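Local coordinates for monovalent Na+/H+ antiporter subunit D (Dietzia sp. DQ12-45-1b, PDB 7D3U), which is a membrane subunit of the Mrp sodium/proton antiporter complex, and probably takes part in its proton or sodium transport, as in related complex I subunits, at residues I257-A262 / A560-P565. Sequence-based numbering, arbitrary orientation.
Sequences IYRIYA and ANLYDP. With LMT (dodecyl-beta-D-maltoside), chain R.
Leu562 meets Ala262, Tyr258 and the end of the Arg259 side chain on helix 249-263. CB of Leu562 packs on CB of Ala262 at 3.6 Å, and the CA atoms of these two residues are 5.1 Å apart. The same methyl of Ala262 also lies 3.5 Å from the backbone O of Leu562. CG of Leu562 is anti to its carbonyl carbon (chi1 -59°), which carries both branches to the helix. Leu562 CD1 comes to the ring edge of Tyr258, in its plane, 3.7 Å from Tyr258 CD2. Leu562 CD2 lies obliquely to the guanidinium of Arg259, 3.8 Å from its NH1. The Arg259 chain is bent at chi2 and chi3 (both 76°), which brings this group round. Pro565 CG lies 4.0 Å from O of Ala262. No hydrogen bond joins the two segments. The contact seats the loop between the C-terminal helices 549-559 and 566-572 against the end of a predicted transmembrane helix of the Mrp antiporter/complex I family region; Pro565 sits at the N-cap position of helix 566-572. With an alanine at Leu562 both methyl branches are gone, and a gap would probably open between the Tyr258 ring edge and the Arg259 guanidinium. Further out, Arg259 NH1 forms a salt bridge with Asp77. Tyr258 OH forms a hydrogen bond with Ile311 O. Tyr261 instead meets a dodecyl-maltoside tail, whose C11 lies over one ring face, offset toward the rim.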
loop_
_atom_site.group_PDB
_atom_site.type_symbol
_atom_site.label_atom_id
_atom_site.label_comp_id
_atom_site.label_asym_id
_atom_site.label_seq_id
_atom_site.Cartn_x
_atom_site.Cartn_y
_atom_site.Cartn_z
ATOM N N ILE A 257 -9.268 -0.639 -10.417
ATOM C CA ILE A 257 -10.091 0.553 -10.601
ATOM C C ILE A 257 -10.230 0.869 -12.081
ATOM O O ILE A 257 -11.326 1.174 -12.569
ATOM C CB ILE A 257 -9.501 1.744 -9.825
ATOM C CG1 ILE A 257 -9.666 1.534 -8.322
ATOM C CG2 ILE A 257 -10.174 3.035 -10.247
ATOM C CD1 ILE A 257 -9.317 2.747 -7.497
ATOM N N TYR A 258 -9.123 0.779 -12.823
ATOM C CA TYR A 258 -9.166 1.024 -14.260
ATOM C C TYR A 258 -10.136 0.075 -14.947
ATOM O O TYR A 258 -11.035 0.509 -15.675
ATOM C CB TYR A 258 -7.770 0.881 -14.857
ATOM C CG TYR A 258 -6.995 2.172 -14.932
ATOM C CD1 TYR A 258 -6.566 2.810 -13.780
ATOM C CD2 TYR A 258 -6.688 2.748 -16.153
ATOM C CE1 TYR A 258 -5.859 3.985 -13.842
ATOM C CE2 TYR A 258 -5.981 3.924 -16.224
ATOM C CZ TYR A 258 -5.569 4.537 -15.066
ATOM O OH TYR A 258 -4.862 5.711 -15.126
ATOM N N ARG A 259 -9.971 -1.229 -14.720
ATOM C CA ARG A 259 -10.808 -2.212 -15.397
ATOM C C ARG A 259 -12.275 -2.048 -15.025
ATOM O O ARG A 259 -13.154 -2.116 -15.892
ATOM C CB ARG A 259 -10.330 -3.624 -15.066
ATOM C CG ARG A 259 -11.091 -4.715 -15.786
ATOM C CD ARG A 259 -10.655 -4.810 -17.230
ATOM N NE ARG A 259 -9.364 -5.472 -17.362
ATOM C CZ ARG A 259 -8.642 -5.486 -18.476
ATOM N NH1 ARG A 259 -9.086 -4.867 -19.561
ATOM N NH2 ARG A 259 -7.478 -6.115 -18.508
ATOM N N ILE A 260 -12.562 -1.822 -13.742
ATOM C CA ILE A 260 -13.947 -1.718 -13.298
ATOM C C ILE A 260 -14.605 -0.479 -13.884
ATOM O O ILE A 260 -15.693 -0.555 -14.465
ATOM C CB ILE A 260 -14.021 -1.723 -11.761
ATOM C CG1 ILE A 260 -13.648 -3.099 -11.220
ATOM C CG2 ILE A 260 -15.411 -1.356 -11.303
ATOM C CD1 ILE A 260 -14.378 -4.218 -11.897
ATOM N N TYR A 261 -13.963 0.683 -13.747
ATOM C CA TYR A 261 -14.581 1.896 -14.263
ATOM C C TYR A 261 -14.620 1.925 -15.783
ATOM O O TYR A 261 -15.458 2.631 -16.351
ATOM C CB TYR A 261 -13.857 3.136 -13.743
ATOM C CG TYR A 261 -14.645 4.399 -13.973
ATOM C CD1 TYR A 261 -15.670 4.763 -13.114
ATOM C CD2 TYR A 261 -14.382 5.215 -15.061
ATOM C CE1 TYR A 261 -16.402 5.909 -13.327
ATOM C CE2 TYR A 261 -15.110 6.362 -15.280
ATOM C CZ TYR A 261 -16.118 6.705 -14.409
ATOM O OH TYR A 261 -16.845 7.850 -14.624
ATOM N N ALA A 262 -13.753 1.171 -16.459
ATOM C CA ALA A 262 -13.789 1.166 -17.913
ATOM C C ALA A 262 -14.847 0.211 -18.443
ATOM O O ALA A 262 -15.518 0.516 -19.434
ATOM C CB ALA A 262 -12.418 0.799 -18.471
ATOM N N ALA A 560 -6.832 1.402 -25.572
ATOM C CA ALA A 560 -7.833 1.022 -26.561
ATOM C C ALA A 560 -8.679 -0.160 -26.112
ATOM O O ALA A 560 -9.706 -0.437 -26.739
ATOM C CB ALA A 560 -7.160 0.698 -27.895
ATOM N N ASN A 561 -8.274 -0.857 -25.056
ATOM C CA ASN A 561 -9.070 -1.922 -24.468
ATOM C C ASN A 561 -9.934 -1.436 -23.315
ATOM O O ASN A 561 -10.680 -2.232 -22.739
ATOM C CB ASN A 561 -8.157 -3.052 -23.987
ATOM C CG ASN A 561 -7.531 -3.815 -25.128
ATOM O OD1 ASN A 561 -8.087 -3.878 -26.225
ATOM N ND2 ASN A 561 -6.366 -4.395 -24.883
ATOM N N LEU A 562 -9.846 -0.155 -22.963
ATOM C CA LEU A 562 -10.625 0.418 -21.876
ATOM C C LEU A 562 -11.649 1.434 -22.359
ATOM O O LEU A 562 -12.809 1.382 -21.941
ATOM C CB LEU A 562 -9.692 1.065 -20.845
ATOM C CG LEU A 562 -8.668 0.134 -20.198
ATOM C CD1 LEU A 562 -7.858 0.874 -19.155
ATOM C CD2 LEU A 562 -9.358 -1.066 -19.586
ATOM N N TYR A 563 -11.261 2.362 -23.233
ATOM C CA TYR A 563 -12.232 3.300 -23.780
ATOM C C TYR A 563 -13.082 2.685 -24.882
ATOM O O TYR A 563 -13.919 3.385 -25.461
ATOM C CB TYR A 563 -11.536 4.573 -24.285
ATOM C CG TYR A 563 -10.651 4.432 -25.510
ATOM C CD1 TYR A 563 -11.192 4.241 -26.776
ATOM C CD2 TYR A 563 -9.272 4.537 -25.403
ATOM C CE1 TYR A 563 -10.384 4.127 -27.889
ATOM C CE2 TYR A 563 -8.457 4.428 -26.511
ATOM C CZ TYR A 563 -9.018 4.222 -27.751
ATOM O OH TYR A 563 -8.208 4.112 -28.856
ATOM N N ASP A 564 -12.890 1.401 -25.180
ATOM C CA ASP A 564 -13.697 0.694 -26.174
ATOM C C ASP A 564 -13.680 -0.787 -25.831
ATOM O O ASP A 564 -13.003 -1.591 -26.480
ATOM C CB ASP A 564 -13.165 0.943 -27.584
ATOM C CG ASP A 564 -14.167 0.576 -28.658
ATOM O OD1 ASP A 564 -14.526 -0.615 -28.759
ATOM O OD2 ASP A 564 -14.598 1.483 -29.400
ATOM N N PRO A 565 -14.427 -1.187 -24.804
ATOM C CA PRO A 565 -14.334 -2.567 -24.320
ATOM C C PRO A 565 -15.198 -3.533 -25.110
ATOM O O PRO A 565 -15.445 -4.654 -24.657
ATOM C CB PRO A 565 -14.811 -2.449 -22.872
ATOM C CG PRO A 565 -15.823 -1.362 -22.928
ATOM C CD PRO A 565 -15.361 -0.387 -23.992
HETATM C C1B LMT R . -30.261 11.818 -10.252
HETATM C C2B LMT R . -30.947 12.365 -8.985
HETATM C C3B LMT R . -32.258 13.089 -9.340
HETATM C C4B LMT R . -32.252 13.528 -10.822
HETATM C C5B LMT R . -32.110 12.254 -11.678
HETATM C C6B LMT R . -31.727 12.625 -13.106
HETATM O O1B LMT R . -29.345 10.836 -9.894
HETATM O O2B LMT R . -31.193 11.291 -8.170
HETATM O O3B LMT R . -32.505 14.132 -8.488
HETATM O "O4'" LMT R . -33.422 14.175 -11.145
HETATM O O5B LMT R . -31.202 11.306 -11.148
HETATM O O6B LMT R . -31.707 11.504 -13.894
HETATM C "C1'" LMT R . -26.981 8.788 -8.610
HETATM C "C2'" LMT R . -27.811 9.736 -7.731
HETATM C "C3'" LMT R . -27.650 11.176 -8.255
HETATM C "C4'" LMT R . -27.999 11.227 -9.748
HETATM C "C5'" LMT R . -27.118 10.155 -10.431
HETATM C "C6'" LMT R . -26.355 10.645 -11.631
HETATM O "O1'" LMT R . -26.105 8.073 -7.844
HETATM O "O2'" LMT R . -29.128 9.384 -7.856
HETATM O "O3'" LMT R . -26.375 11.601 -8.065
HETATM O "O5'" LMT R . -26.231 9.574 -9.515
HETATM O "O6'" LMT R . -26.419 12.013 -11.592
HETATM C C1 LMT R . -24.759 8.469 -7.923
HETATM C C2 LMT R . -23.988 7.187 -7.867
HETATM C C3 LMT R . -22.637 7.256 -7.244
HETATM C C4 LMT R . -21.672 6.600 -8.192
HETATM C C5 LMT R . -20.274 6.883 -7.770
HETATM C C6 LMT R . -19.298 6.660 -8.871
HETATM C C7 LMT R . -17.920 6.984 -8.388
HETATM C C8 LMT R . -16.953 6.786 -9.496
HETATM C C9 LMT R . -15.543 7.097 -9.125
HETATM C C10 LMT R . -14.682 6.771 -10.309
HETATM C C11 LMT R . -14.122 8.006 -10.936
HETATM C C12 LMT R . -12.655 7.885 -11.162
#